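DTDP-glucose 4,6-dehydratase (Klebsiella pneumoniae, PDB 5U4Q) binds NAD and probably dehydrates a nucleotide-linked hexose, as do relatives in the Rossmann-fold epimerase/dehydratase family. Local coordinates at residues A[121-126]-A[235-240]; A[130-135]-A[145-150]; A[220-225]-A[316-321]; A[260-265]-A[301-306]. One frame throughout, in Å; residues are numbered along the deposited sequence.

Contact 1. Residues A[121-126]-A[235-240]; sequences VKHLVY and DVIPQA
His123 directs its imidazole at the 235-240 loop and meets Val236, Ile237 and Pro238 there. Most of the contact is van der Waals packing. With CG trans to the backbone N (chi1 -168°), the ring stands out from the start of strand 123-129. Ile237 CA lies over one face, and Val125 CG2 sits 3.5 Å above the plane on the other, offset toward the rim. At the far end of the ring, His123 NE2 is 3.4 Å from Pro238 CD. The His123 and Pro238 side chains cross at about a right angle. The Ile237 side chain runs past His123 in the opposite direction and places its CG2 3.7 Å from Lys122 O.

Several polar contacts involve the same ring. Val236 O approaches His123 CE1 obliquely at 3.1 Å. His123 ND1 is hydrogen-bonded to Leu234 O, and NE2 to Thr177 OG1 on strand 176-185. Away from the ring, within the loop, Gln239 NE2 donates to Ile237 O at 3.0 Å from above the carbonyl plane. A salt bridge from Asp235 to Arg81 ties the loop to strand 81-84.

The contact thus packs the loop that follows helix 223-234 against the segment leading into strand 123-129, an inner strand of the Rossmann sheet. Leu234 O can only accept, which implies a hydrogen on ND1. The carbonyl beside CE1 would probably suit the partial positive charge of that carbon.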
loop_
_atom_site.group_PDB
_atom_site.type_symbol
_atom_site.label_atom_id
_atom_site.label_comp_id
_atom_site.label_asym_id
_atom_site.label_seq_id
_atom_site.Cartn_x
_atom_site.Cartn_y
_atom_site.Cartn_z
ATOM N N VAL A 121 3.069 2.332 22.225
ATOM C CA VAL A 121 4.490 2.105 21.907
ATOM C C VAL A 121 5.164 3.444 21.588
ATOM O O VAL A 121 4.624 4.268 20.821
ATOM C CB VAL A 121 4.618 1.105 20.755
ATOM C CG1 VAL A 121 6.022 1.128 20.137
ATOM C CG2 VAL A 121 4.255 -0.277 21.256
ATOM N N LYS A 122 6.332 3.681 22.189
ATOM C CA LYS A 122 6.981 4.990 22.056
ATOM C C LYS A 122 7.723 5.237 20.750
ATOM O O LYS A 122 7.980 6.391 20.408
ATOM C CB LYS A 122 7.875 5.266 23.259
ATOM C CG LYS A 122 7.058 5.396 24.536
ATOM C CD LYS A 122 7.847 5.971 25.696
ATOM C CE LYS A 122 6.928 6.319 26.867
ATOM N NZ LYS A 122 6.339 5.113 27.506
ATOM N N HIS A 123 8.092 4.163 20.041
ATOM C CA HIS A 123 8.749 4.318 18.742
ATOM C C HIS A 123 8.626 3.019 17.962
ATOM O O HIS A 123 8.949 1.940 18.495
ATOM C CB HIS A 123 10.226 4.683 18.882
ATOM C CG HIS A 123 10.881 5.126 17.609
ATOM N ND1 HIS A 123 12.247 5.211 17.473
ATOM C CD2 HIS A 123 10.358 5.550 16.431
ATOM C CE1 HIS A 123 12.533 5.676 16.266
ATOM N NE2 HIS A 123 11.408 5.858 15.606
ATOM N N LEU A 124 8.142 3.130 16.727
ATOM C CA LEU A 124 8.073 2.007 15.789
ATOM C C LEU A 124 9.022 2.300 14.652
ATOM O O LEU A 124 8.862 3.289 13.933
ATOM C CB LEU A 124 6.692 1.873 15.177
ATOM C CG LEU A 124 6.561 0.886 14.002
ATOM C CD1 LEU A 124 6.869 -0.543 14.419
ATOM C CD2 LEU A 124 5.174 1.020 13.403
ATOM N N VAL A 125 10.016 1.423 14.499
ATOM C CA VAL A 125 10.948 1.459 13.388
ATOM C C VAL A 125 10.574 0.281 12.513
ATOM O O VAL A 125 10.325 -0.804 13.025
ATOM C CB VAL A 125 12.411 1.366 13.844
ATOM C CG1 VAL A 125 13.368 1.351 12.647
ATOM C CG2 VAL A 125 12.756 2.536 14.745
ATOM N N TYR A 126 10.529 0.484 11.186
ATOM C CA TYR A 126 10.045 -0.600 10.322
ATOM C C TYR A 126 10.799 -0.601 9.022
ATOM O O TYR A 126 11.293 0.434 8.575
ATOM C CB TYR A 126 8.505 -0.514 10.097
ATOM C CG TYR A 126 8.089 0.741 9.377
ATOM C CD1 TYR A 126 7.940 1.936 10.071
ATOM C CD2 TYR A 126 7.903 0.764 7.986
ATOM C CE1 TYR A 126 7.617 3.119 9.417
ATOM C CE2 TYR A 126 7.556 1.938 7.330
ATOM C CZ TYR A 126 7.445 3.120 8.037
ATOM O OH TYR A 126 7.154 4.293 7.378
ATOM N N ASP A 235 16.701 4.955 18.961
ATOM C CA ASP A 235 16.786 5.944 20.057
ATOM C C ASP A 235 16.471 7.374 19.641
ATOM O O ASP A 235 16.443 8.254 20.510
ATOM C CB ASP A 235 18.190 5.960 20.703
ATOM C CG ASP A 235 18.486 4.771 21.561
ATOM O OD1 ASP A 235 17.577 4.019 21.964
ATOM O OD2 ASP A 235 19.694 4.625 21.878
ATOM N N VAL A 236 16.237 7.629 18.352
ATOM C CA VAL A 236 15.918 8.969 17.888
ATOM C C VAL A 236 14.434 8.959 17.572
ATOM O O VAL A 236 14.017 8.421 16.551
ATOM C CB VAL A 236 16.756 9.399 16.668
ATOM C CG1 VAL A 236 16.340 10.788 16.216
ATOM C CG2 VAL A 236 18.250 9.382 16.999
ATOM N N ILE A 237 13.641 9.532 18.465
ATOM C CA ILE A 237 12.179 9.493 18.362
ATOM C C ILE A 237 11.636 10.705 17.584
ATOM O O ILE A 237 11.824 11.848 18.010
ATOM C CB ILE A 237 11.554 9.399 19.754
ATOM C CG1 ILE A 237 12.064 8.117 20.451
ATOM C CG2 ILE A 237 10.025 9.411 19.644
ATOM C CD1 ILE A 237 11.501 7.874 21.824
ATOM N N PRO A 238 10.972 10.480 16.436
ATOM C CA PRO A 238 10.455 11.618 15.674
ATOM C C PRO A 238 9.438 12.422 16.458
ATOM O O PRO A 238 8.720 11.866 17.257
ATOM C CB PRO A 238 9.774 10.955 14.467
ATOM C CG PRO A 238 10.516 9.678 14.307
ATOM C CD PRO A 238 10.739 9.218 15.708
ATOM N N GLN A 239 9.468 13.734 16.242
ATOM C CA GLN A 239 8.605 14.674 16.938
ATOM C C GLN A 239 7.686 15.360 15.956
ATOM O O GLN A 239 8.017 15.523 14.812
ATOM C CB GLN A 239 9.465 15.728 17.623
ATOM C CG GLN A 239 10.431 15.137 18.633
ATOM C CD GLN A 239 9.708 14.438 19.762
ATOM O OE1 GLN A 239 8.760 14.983 20.339
ATOM N NE2 GLN A 239 10.134 13.221 20.083
ATOM N N ALA A 240 6.546 15.793 16.459
ATOM C CA ALA A 240 5.605 16.571 15.664
ATOM C C ALA A 240 6.236 17.918 15.282
ATOM O O ALA A 240 7.106 18.430 15.997
ATOM C CB ALA A 240 4.350 16.799 16.452
#

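Contact 2. Residues A[130-135]-A[145-150]; sequences SSVYGL and DSVDHP
Tyr133 and Val147 lie side by side, their side chains pointing the same way. The CA-CB bond of Tyr133 leads away from segment 145-150, but CG lies anti to the carbonyl carbon (chi1 -67°) and the ring comes back nearer. Its CD1 is 3.8 Å from Val147 CG1, and its CE1 has Asp145 CB at the ring edge, 4.4 Å away. At the tip, Tyr133 OH is hydrogen-bonded to Asn262 OD1 and Arg180 NH1. Phe141 stacks on the ring.

Beside the tyrosine, Val132 CG2 packs on Val147 CG1 at 3.9 Å. Val132 O takes hydrogen bonds from two waters. One water also donates to Val147 O; the other accepts from His149 N. The direct backbone bond runs from Leu135 N to His149 O at 3.2 Å, with an N-H...O angle of 145°. Gly134, at positive phi, has no side chain, and His149 O comes within 3.4 Å of its CA in a CA-H...O contact.

The run Ser-Ser-Val-Tyr-Gly after the strand is familiar from extended short-chain dehydrogenases. Its first four residues form a 3-10 segment that ends at Tyr133, just before Gly134. The second subunit lies close by: Thr253 O of that subunit bonds His149 NE2, and its His166 meets the His149 ring edge-to-face.

Two waters thus serve Val132 O, one also serves Val147 O, and Leu135 N serves His149 O, while the valines and tyrosine ring pack together between the segments.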
loop_
_atom_site.group_PDB
_atom_site.type_symbol
_atom_site.label_atom_id
_atom_site.label_comp_id
_atom_site.label_asym_id
_atom_site.label_seq_id
_atom_site.Cartn_x
_atom_site.Cartn_y
_atom_site.Cartn_z
ATOM N N SER A 130 14.200 -0.002 -0.982
ATOM C CA SER A 130 14.572 0.802 -2.139
ATOM C C SER A 130 13.688 0.503 -3.362
ATOM O O SER A 130 13.673 1.293 -4.326
ATOM C CB SER A 130 16.027 0.537 -2.520
ATOM O OG SER A 130 16.228 -0.797 -2.949
ATOM N N SER A 131 12.996 -0.634 -3.371
ATOM C CA SER A 131 12.119 -0.938 -4.498
ATOM C C SER A 131 10.999 0.110 -4.674
ATOM O O SER A 131 10.399 0.208 -5.760
ATOM C CB SER A 131 11.532 -2.349 -4.368
ATOM O OG SER A 131 10.661 -2.430 -3.239
ATOM N N VAL A 132 10.691 0.895 -3.640
ATOM C CA VAL A 132 9.637 1.921 -3.770
ATOM C C VAL A 132 9.983 2.949 -4.849
ATOM O O VAL A 132 9.081 3.598 -5.371
ATOM C CB VAL A 132 9.280 2.643 -2.450
ATOM C CG1 VAL A 132 8.779 1.639 -1.419
ATOM C CG2 VAL A 132 10.447 3.469 -1.904
ATOM N N TYR A 133 11.269 3.070 -5.175
ATOM C CA TYR A 133 11.711 4.046 -6.209
ATOM C C TYR A 133 11.165 3.685 -7.580
ATOM O O TYR A 133 11.092 4.537 -8.439
ATOM C CB TYR A 133 13.243 4.281 -6.170
ATOM C CG TYR A 133 13.636 5.000 -4.872
ATOM C CD1 TYR A 133 13.239 6.307 -4.646
ATOM C CD2 TYR A 133 14.369 4.354 -3.862
ATOM C CE1 TYR A 133 13.549 6.965 -3.498
ATOM C CE2 TYR A 133 14.694 5.010 -2.688
ATOM C CZ TYR A 133 14.282 6.306 -2.500
ATOM O OH TYR A 133 14.559 6.985 -1.351
ATOM N N GLY A 134 10.761 2.426 -7.764
ATOM C CA GLY A 134 10.039 2.006 -8.979
ATOM C C GLY A 134 10.620 2.471 -10.300
ATOM O O GLY A 134 11.756 2.183 -10.595
ATOM N N LEU A 135 9.812 3.190 -11.070
ATOM C CA LEU A 135 10.219 3.656 -12.411
ATOM C C LEU A 135 11.137 4.869 -12.380
ATOM O O LEU A 135 11.579 5.319 -13.445
ATOM C CB LEU A 135 8.980 3.978 -13.244
ATOM C CG LEU A 135 8.080 2.806 -13.686
ATOM C CD1 LEU A 135 6.811 3.342 -14.330
ATOM C CD2 LEU A 135 8.826 1.878 -14.625
ATOM N N ASP A 145 12.173 12.241 -3.432
ATOM C CA ASP A 145 11.630 11.808 -4.722
ATOM C C ASP A 145 10.242 11.203 -4.603
ATOM O O ASP A 145 9.868 10.686 -3.546
ATOM C CB ASP A 145 12.527 10.781 -5.410
ATOM C CG ASP A 145 13.957 11.279 -5.639
ATOM O OD1 ASP A 145 14.204 12.505 -5.534
ATOM O OD2 ASP A 145 14.827 10.416 -5.917
ATOM N N SER A 146 9.482 11.270 -5.697
ATOM C CA SER A 146 8.170 10.645 -5.718
ATOM C C SER A 146 8.377 9.147 -5.748
ATOM O O SER A 146 9.371 8.641 -6.277
ATOM C CB SER A 146 7.350 11.116 -6.923
ATOM O OG SER A 146 7.933 10.700 -8.130
ATOM N N VAL A 147 7.457 8.429 -5.111
ATOM C CA VAL A 147 7.504 6.979 -5.022
ATOM C C VAL A 147 6.067 6.471 -5.235
ATOM O O VAL A 147 5.503 5.766 -4.404
ATOM C CB VAL A 147 8.124 6.540 -3.668
ATOM C CG1 VAL A 147 9.624 6.807 -3.674
ATOM C CG2 VAL A 147 7.500 7.279 -2.502
ATOM N N ASP A 148 5.513 6.888 -6.365
ATOM C CA ASP A 148 4.142 6.599 -6.808
ATOM C C ASP A 148 4.009 5.530 -7.877
ATOM O O ASP A 148 2.875 5.184 -8.253
ATOM C CB ASP A 148 3.596 7.874 -7.485
ATOM C CG ASP A 148 3.419 8.992 -6.538
ATOM O OD1 ASP A 148 2.652 8.797 -5.577
ATOM O OD2 ASP A 148 4.003 10.074 -6.774
ATOM N N HIS A 149 5.127 5.037 -8.378
ATOM C CA HIS A 149 5.104 4.150 -9.548
ATOM C C HIS A 149 5.858 2.871 -9.323
ATOM O O HIS A 149 6.838 2.583 -9.996
ATOM C CB HIS A 149 5.688 4.903 -10.758
ATOM C CG HIS A 149 4.901 6.099 -11.148
ATOM N ND1 HIS A 149 5.232 7.370 -10.729
ATOM C CD2 HIS A 149 3.802 6.230 -11.930
ATOM C CE1 HIS A 149 4.354 8.229 -11.217
ATOM N NE2 HIS A 149 3.474 7.561 -11.948
ATOM N N PRO A 150 5.401 2.068 -8.345
ATOM C CA PRO A 150 6.086 0.822 -8.087
ATOM C C PRO A 150 5.967 -0.170 -9.239
ATOM O O PRO A 150 4.951 -0.187 -9.946
ATOM C CB PRO A 150 5.364 0.284 -6.823
ATOM C CG PRO A 150 4.012 0.874 -6.914
ATOM C CD PRO A 150 4.223 2.246 -7.483
HETATM O O HOH W 1 6.286 2.954 -4.676
HETATM O O HOH W 2 8.044 4.867 -7.681
#

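Contact 3. Residues A[220-225]-A[316-321]; sequences FTYIDD and PQTSVK
Asp225 has CG anti to its carbonyl carbon (chi1 -68°), which aims the carboxylate at Gln317 and Thr318. Thr318 keeps OG1 beside its own backbone N (chi1 -53°), and both atoms face the same oxygen. Thr318 N donates to the syn lone pair of Asp225 OD2 at 3.0 Å. Thr318 OG1 is 3.1 Å from Asp225 OD2, but where its proton goes is not settled. Gln317 N reaches Asp225 OD1 at 3.2 Å from above the carboxylate plane, on an almost straight bond (176°). A water also donates to OD2 and accepts from Tyr222 N.

Asp225 lies in the first turn of helix 223-234, directly after strand 220-222 of the Rossmann sheet. The start of that helix would be expected to favour the negative charge. Segment 316-321 leads into the C-terminal helix 320-334, so the carboxylate fastens the turn before that helix to the nucleotide-binding core.

Van der Waals contacts flank the bonds. Thr318 CG2 lies 3.8 Å from Tyr222 CG, and the two side chains cross obliquely. Pro316 CB is 3.6 Å from Asp225 OD2. Ser319 is the N-cap of helix 320-334, and its OG bonds Asp322 N.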
loop_
_atom_site.group_PDB
_atom_site.type_symbol
_atom_site.label_atom_id
_atom_site.label_comp_id
_atom_site.label_asym_id
_atom_site.label_seq_id
_atom_site.Cartn_x
_atom_site.Cartn_y
_atom_site.Cartn_z
ATOM N N PHE A 220 25.455 -2.445 -1.510
ATOM C CA PHE A 220 25.607 -3.527 -0.547
ATOM C C PHE A 220 26.188 -2.936 0.745
ATOM O O PHE A 220 27.248 -2.290 0.722
ATOM C CB PHE A 220 26.617 -4.589 -1.065
ATOM C CG PHE A 220 26.040 -5.673 -1.953
ATOM C CD1 PHE A 220 25.120 -5.402 -2.946
ATOM C CD2 PHE A 220 26.541 -6.974 -1.865
ATOM C CE1 PHE A 220 24.660 -6.419 -3.787
ATOM C CE2 PHE A 220 26.085 -7.992 -2.696
ATOM C CZ PHE A 220 25.157 -7.710 -3.670
ATOM N N THR A 221 25.525 -3.190 1.872
ATOM C CA THR A 221 26.005 -2.738 3.164
ATOM C C THR A 221 26.210 -3.923 4.079
ATOM O O THR A 221 25.341 -4.785 4.175
ATOM C CB THR A 221 25.035 -1.760 3.854
ATOM O OG1 THR A 221 24.751 -0.683 2.989
ATOM C CG2 THR A 221 25.641 -1.203 5.118
ATOM N N TYR A 222 27.381 -3.966 4.721
ATOM C CA TYR A 222 27.686 -5.033 5.674
ATOM C C TYR A 222 26.730 -4.994 6.880
ATOM O O TYR A 222 26.409 -3.915 7.405
ATOM C CB TYR A 222 29.153 -4.969 6.096
ATOM C CG TYR A 222 29.555 -6.136 6.948
ATOM C CD1 TYR A 222 29.659 -7.410 6.393
ATOM C CD2 TYR A 222 29.813 -5.994 8.303
ATOM C CE1 TYR A 222 29.998 -8.508 7.159
ATOM C CE2 TYR A 222 30.168 -7.087 9.068
ATOM C CZ TYR A 222 30.229 -8.347 8.502
ATOM O OH TYR A 222 30.582 -9.451 9.288
ATOM N N ILE A 223 26.302 -6.177 7.291
ATOM C CA ILE A 223 25.306 -6.290 8.365
ATOM C C ILE A 223 25.655 -5.506 9.628
ATOM O O ILE A 223 24.787 -4.839 10.172
ATOM C CB ILE A 223 24.985 -7.787 8.672
ATOM C CG1 ILE A 223 23.878 -7.902 9.725
ATOM C CG2 ILE A 223 26.221 -8.568 9.090
ATOM C CD1 ILE A 223 22.529 -7.332 9.313
ATOM N N ASP A 224 26.903 -5.530 10.084
ATOM C CA ASP A 224 27.215 -4.799 11.322
ATOM C C ASP A 224 26.978 -3.297 11.199
ATOM O O ASP A 224 26.596 -2.645 12.184
ATOM C CB ASP A 224 28.640 -5.050 11.799
ATOM C CG ASP A 224 28.872 -6.456 12.334
ATOM O OD1 ASP A 224 27.967 -7.299 12.339
ATOM O OD2 ASP A 224 30.029 -6.714 12.742
ATOM N N ASP A 225 27.220 -2.742 10.007
ATOM C CA ASP A 225 26.986 -1.322 9.758
ATOM C C ASP A 225 25.485 -1.028 9.794
ATOM O O ASP A 225 25.072 -0.013 10.347
ATOM C CB ASP A 225 27.637 -0.908 8.439
ATOM C CG ASP A 225 29.131 -0.948 8.500
ATOM O OD1 ASP A 225 29.688 -0.562 9.554
ATOM O OD2 ASP A 225 29.741 -1.254 7.466
ATOM N N PRO A 316 28.771 3.759 7.128
ATOM C CA PRO A 316 29.322 2.383 7.136
ATOM C C PRO A 316 30.845 2.376 7.129
ATOM O O PRO A 316 31.460 3.181 6.434
ATOM C CB PRO A 316 28.793 1.783 5.833
ATOM C CG PRO A 316 27.581 2.569 5.503
ATOM C CD PRO A 316 27.820 3.950 6.017
ATOM N N GLN A 317 31.429 1.512 7.937
ATOM C CA GLN A 317 32.876 1.442 8.067
ATOM C C GLN A 317 33.500 0.192 7.443
ATOM O O GLN A 317 34.724 0.139 7.322
ATOM C CB GLN A 317 33.248 1.434 9.564
ATOM C CG GLN A 317 32.737 2.618 10.378
ATOM C CD GLN A 317 32.974 2.468 11.879
ATOM O OE1 GLN A 317 33.455 1.430 12.358
ATOM N NE2 GLN A 317 32.626 3.509 12.635
ATOM N N THR A 318 32.698 -0.805 7.064
ATOM C CA THR A 318 33.259 -2.079 6.626
ATOM C C THR A 318 33.563 -2.102 5.151
ATOM O O THR A 318 32.684 -1.831 4.334
ATOM C CB THR A 318 32.303 -3.244 6.939
ATOM O OG1 THR A 318 31.947 -3.195 8.316
ATOM C CG2 THR A 318 32.975 -4.626 6.640
ATOM N N SER A 319 34.818 -2.399 4.805
ATOM C CA SER A 319 35.194 -2.532 3.403
ATOM C C SER A 319 34.650 -3.821 2.815
ATOM O O SER A 319 34.342 -4.770 3.526
ATOM C CB SER A 319 36.726 -2.577 3.243
ATOM O OG SER A 319 37.275 -3.681 3.937
ATOM N N VAL A 320 34.579 -3.855 1.501
ATOM C CA VAL A 320 34.218 -5.083 0.788
ATOM C C VAL A 320 35.221 -6.204 1.135
ATOM O O VAL A 320 34.819 -7.363 1.337
ATOM C CB VAL A 320 34.286 -4.833 -0.735
ATOM C CG1 VAL A 320 34.193 -6.146 -1.527
ATOM C CG2 VAL A 320 33.186 -3.875 -1.141
ATOM N N LYS A 321 36.507 -5.859 1.172
ATOM C CA LYS A 321 37.570 -6.818 1.467
ATOM C C LYS A 321 37.264 -7.544 2.776
ATOM O O LYS A 321 37.222 -8.773 2.829
ATOM C CB LYS A 321 38.927 -6.108 1.545
ATOM C CG LYS A 321 40.111 -6.998 1.877
ATOM C CD LYS A 321 41.418 -6.215 1.824
ATOM C CE LYS A 321 42.599 -7.145 2.078
ATOM N NZ LYS A 321 43.919 -6.482 1.868
HETATM O O HOH W 3 29.309 -1.819 4.676
#

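Contact 4. Residues A[260-265]-A[301-306]; sequences VYNIGN and TSADTQ
Asn262 turns its amide toward the backbone of Asp304, and Thr305 brings its methyl in beside the asparagine stem. Asn262 ND2 donates to Asp304 O at 2.9 Å with an angle of 166°. The oxygen lies in the amide plane of Asn262, while the donor is tilted 30° from the carbonyl plane. The other end of the amide is held too, by Tyr133.

Thr305 splits its two branches. CG2 is anti to the carbonyl carbon and lies 4.1 Å from Asn262 CB and 3.9 Å from Gly264 N. OG1, between the backbone N and carbonyl carbon (chi1 58°), is 3.2 Å from a water that donates to Gly264 O. Ala303 CB adds a looser touch near Asn262 ND2.

Asp304 also forms an Asx turn: its OD1 accepts from Gln306 N at 2.8 Å. This turn leads into helix 306-312, with Thr305 at the N-cap position. The contact thus places the start of that helix beside strand 258-263 of the Rossmann sheet.

Bonds at both ends of the amide fix the rotation of Asn262, and its NH2 serves a backbone carbonyl of the loop.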
loop_
_atom_site.group_PDB
_atom_site.type_symbol
_atom_site.label_atom_id
_atom_site.label_comp_id
_atom_site.label_asym_id
_atom_site.label_seq_id
_atom_site.Cartn_x
_atom_site.Cartn_y
_atom_site.Cartn_z
ATOM N N VAL A 260 10.994 8.849 7.110
ATOM C CA VAL A 260 11.475 7.749 6.267
ATOM C C VAL A 260 12.907 8.141 5.863
ATOM O O VAL A 260 13.162 9.293 5.508
ATOM C CB VAL A 260 10.605 7.434 5.033
ATOM C CG1 VAL A 260 11.241 6.302 4.239
ATOM C CG2 VAL A 260 9.179 7.079 5.449
ATOM N N TYR A 261 13.838 7.192 5.969
ATOM C CA TYR A 261 15.221 7.384 5.570
ATOM C C TYR A 261 15.720 6.265 4.661
ATOM O O TYR A 261 15.363 5.094 4.840
ATOM C CB TYR A 261 16.156 7.376 6.788
ATOM C CG TYR A 261 15.878 8.488 7.768
ATOM C CD1 TYR A 261 16.300 9.805 7.516
ATOM C CD2 TYR A 261 15.196 8.237 8.951
ATOM C CE1 TYR A 261 16.010 10.818 8.410
ATOM C CE2 TYR A 261 14.895 9.249 9.847
ATOM C CZ TYR A 261 15.303 10.539 9.569
ATOM O OH TYR A 261 15.008 11.524 10.483
ATOM N N ASN A 262 16.562 6.626 3.697
ATOM C CA ASN A 262 17.356 5.609 3.000
ATOM C C ASN A 262 18.444 5.106 3.946
ATOM O O ASN A 262 19.011 5.871 4.722
ATOM C CB ASN A 262 18.093 6.171 1.792
ATOM C CG ASN A 262 17.196 6.468 0.615
ATOM O OD1 ASN A 262 16.161 5.843 0.409
ATOM N ND2 ASN A 262 17.654 7.384 -0.222
ATOM N N ILE A 263 18.727 3.820 3.876
ATOM C CA ILE A 263 19.837 3.239 4.647
ATOM C C ILE A 263 20.655 2.379 3.673
ATOM O O ILE A 263 20.126 1.480 3.044
ATOM C CB ILE A 263 19.326 2.480 5.875
ATOM C CG1 ILE A 263 20.499 1.976 6.720
ATOM C CG2 ILE A 263 18.391 1.336 5.498
ATOM C CD1 ILE A 263 20.059 1.355 8.021
ATOM N N GLY A 264 21.934 2.679 3.547
ATOM C CA GLY A 264 22.757 1.979 2.559
ATOM C C GLY A 264 24.199 2.455 2.527
ATOM O O GLY A 264 24.645 3.148 3.428
ATOM N N ASN A 265 24.905 2.107 1.458
ATOM C CA ASN A 265 26.365 2.324 1.400
ATOM C C ASN A 265 26.738 3.073 0.131
ATOM O O ASN A 265 26.510 2.584 -0.984
ATOM C CB ASN A 265 27.067 0.938 1.457
ATOM C CG ASN A 265 28.591 1.013 1.461
ATOM O OD1 ASN A 265 29.192 2.094 1.478
ATOM N ND2 ASN A 265 29.228 -0.161 1.438
ATOM N N THR A 301 23.403 3.647 -11.029
ATOM C CA THR A 301 22.497 3.744 -9.890
ATOM C C THR A 301 23.219 4.223 -8.636
ATOM O O THR A 301 24.394 3.904 -8.434
ATOM C CB THR A 301 21.876 2.382 -9.552
ATOM O OG1 THR A 301 22.914 1.478 -9.163
ATOM C CG2 THR A 301 21.130 1.811 -10.751
ATOM N N SER A 302 22.499 4.970 -7.796
ATOM C CA SER A 302 23.040 5.497 -6.530
ATOM C C SER A 302 21.927 6.018 -5.625
ATOM O O SER A 302 20.825 6.323 -6.083
ATOM C CB SER A 302 24.062 6.603 -6.775
ATOM O OG SER A 302 23.527 7.622 -7.599
ATOM N N ALA A 303 22.230 6.108 -4.338
ATOM C CA ALA A 303 21.265 6.540 -3.328
ATOM C C ALA A 303 21.844 7.560 -2.374
ATOM O O ALA A 303 23.034 7.499 -2.007
ATOM C CB ALA A 303 20.784 5.334 -2.542
ATOM N N ASP A 304 21.004 8.499 -1.963
ATOM C CA ASP A 304 21.398 9.559 -1.034
ATOM C C ASP A 304 21.099 9.147 0.421
ATOM O O ASP A 304 19.934 8.914 0.788
ATOM C CB ASP A 304 20.647 10.854 -1.378
ATOM C CG ASP A 304 20.990 12.049 -0.454
ATOM O OD1 ASP A 304 21.846 11.941 0.441
ATOM O OD2 ASP A 304 20.395 13.135 -0.651
ATOM N N THR A 305 22.149 9.082 1.235
ATOM C CA THR A 305 21.991 8.775 2.657
ATOM C C THR A 305 22.440 9.921 3.577
ATOM O O THR A 305 22.697 9.694 4.780
ATOM C CB THR A 305 22.721 7.483 3.029
ATOM O OG1 THR A 305 24.105 7.609 2.707
ATOM C CG2 THR A 305 22.153 6.318 2.260
ATOM N N GLN A 306 22.490 11.152 3.057
ATOM C CA GLN A 306 22.818 12.325 3.899
ATOM C C GLN A 306 21.864 12.515 5.099
ATOM O O GLN A 306 22.310 12.893 6.194
ATOM C CB GLN A 306 22.898 13.627 3.044
ATOM C CG GLN A 306 22.783 14.977 3.781
ATOM C CD GLN A 306 21.342 15.480 3.987
ATOM O OE1 GLN A 306 20.544 15.530 3.054
ATOM N NE2 GLN A 306 21.030 15.909 5.204
HETATM O O HOH W 4 26.214 5.271 3.143
#

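In the fold
Contacts 1, 3 and 4 reach one parallel Rossmann sheet, through strands 123-129, 220-222 and 258-263. Contact 2 lies in the loop between strand 123-129 and helix 153-172, beside the second subunit. Along the chain, contact 2 is nested inside contact 1, contact 4 inside contact 3, and contacts 1 and 3 cross. Contact 4 is the meeting point. Its centre is about 14 Å from those of contacts 2 and 3 and about 20 Å from that of contact 1, and it touches all three. The Val132, Thr221 and Ile263 side chains lie about 10, 8 and 8 Å from the bound NAD. Together the contacts tie the sheet to the C-terminal part of the chain and the dimer interface.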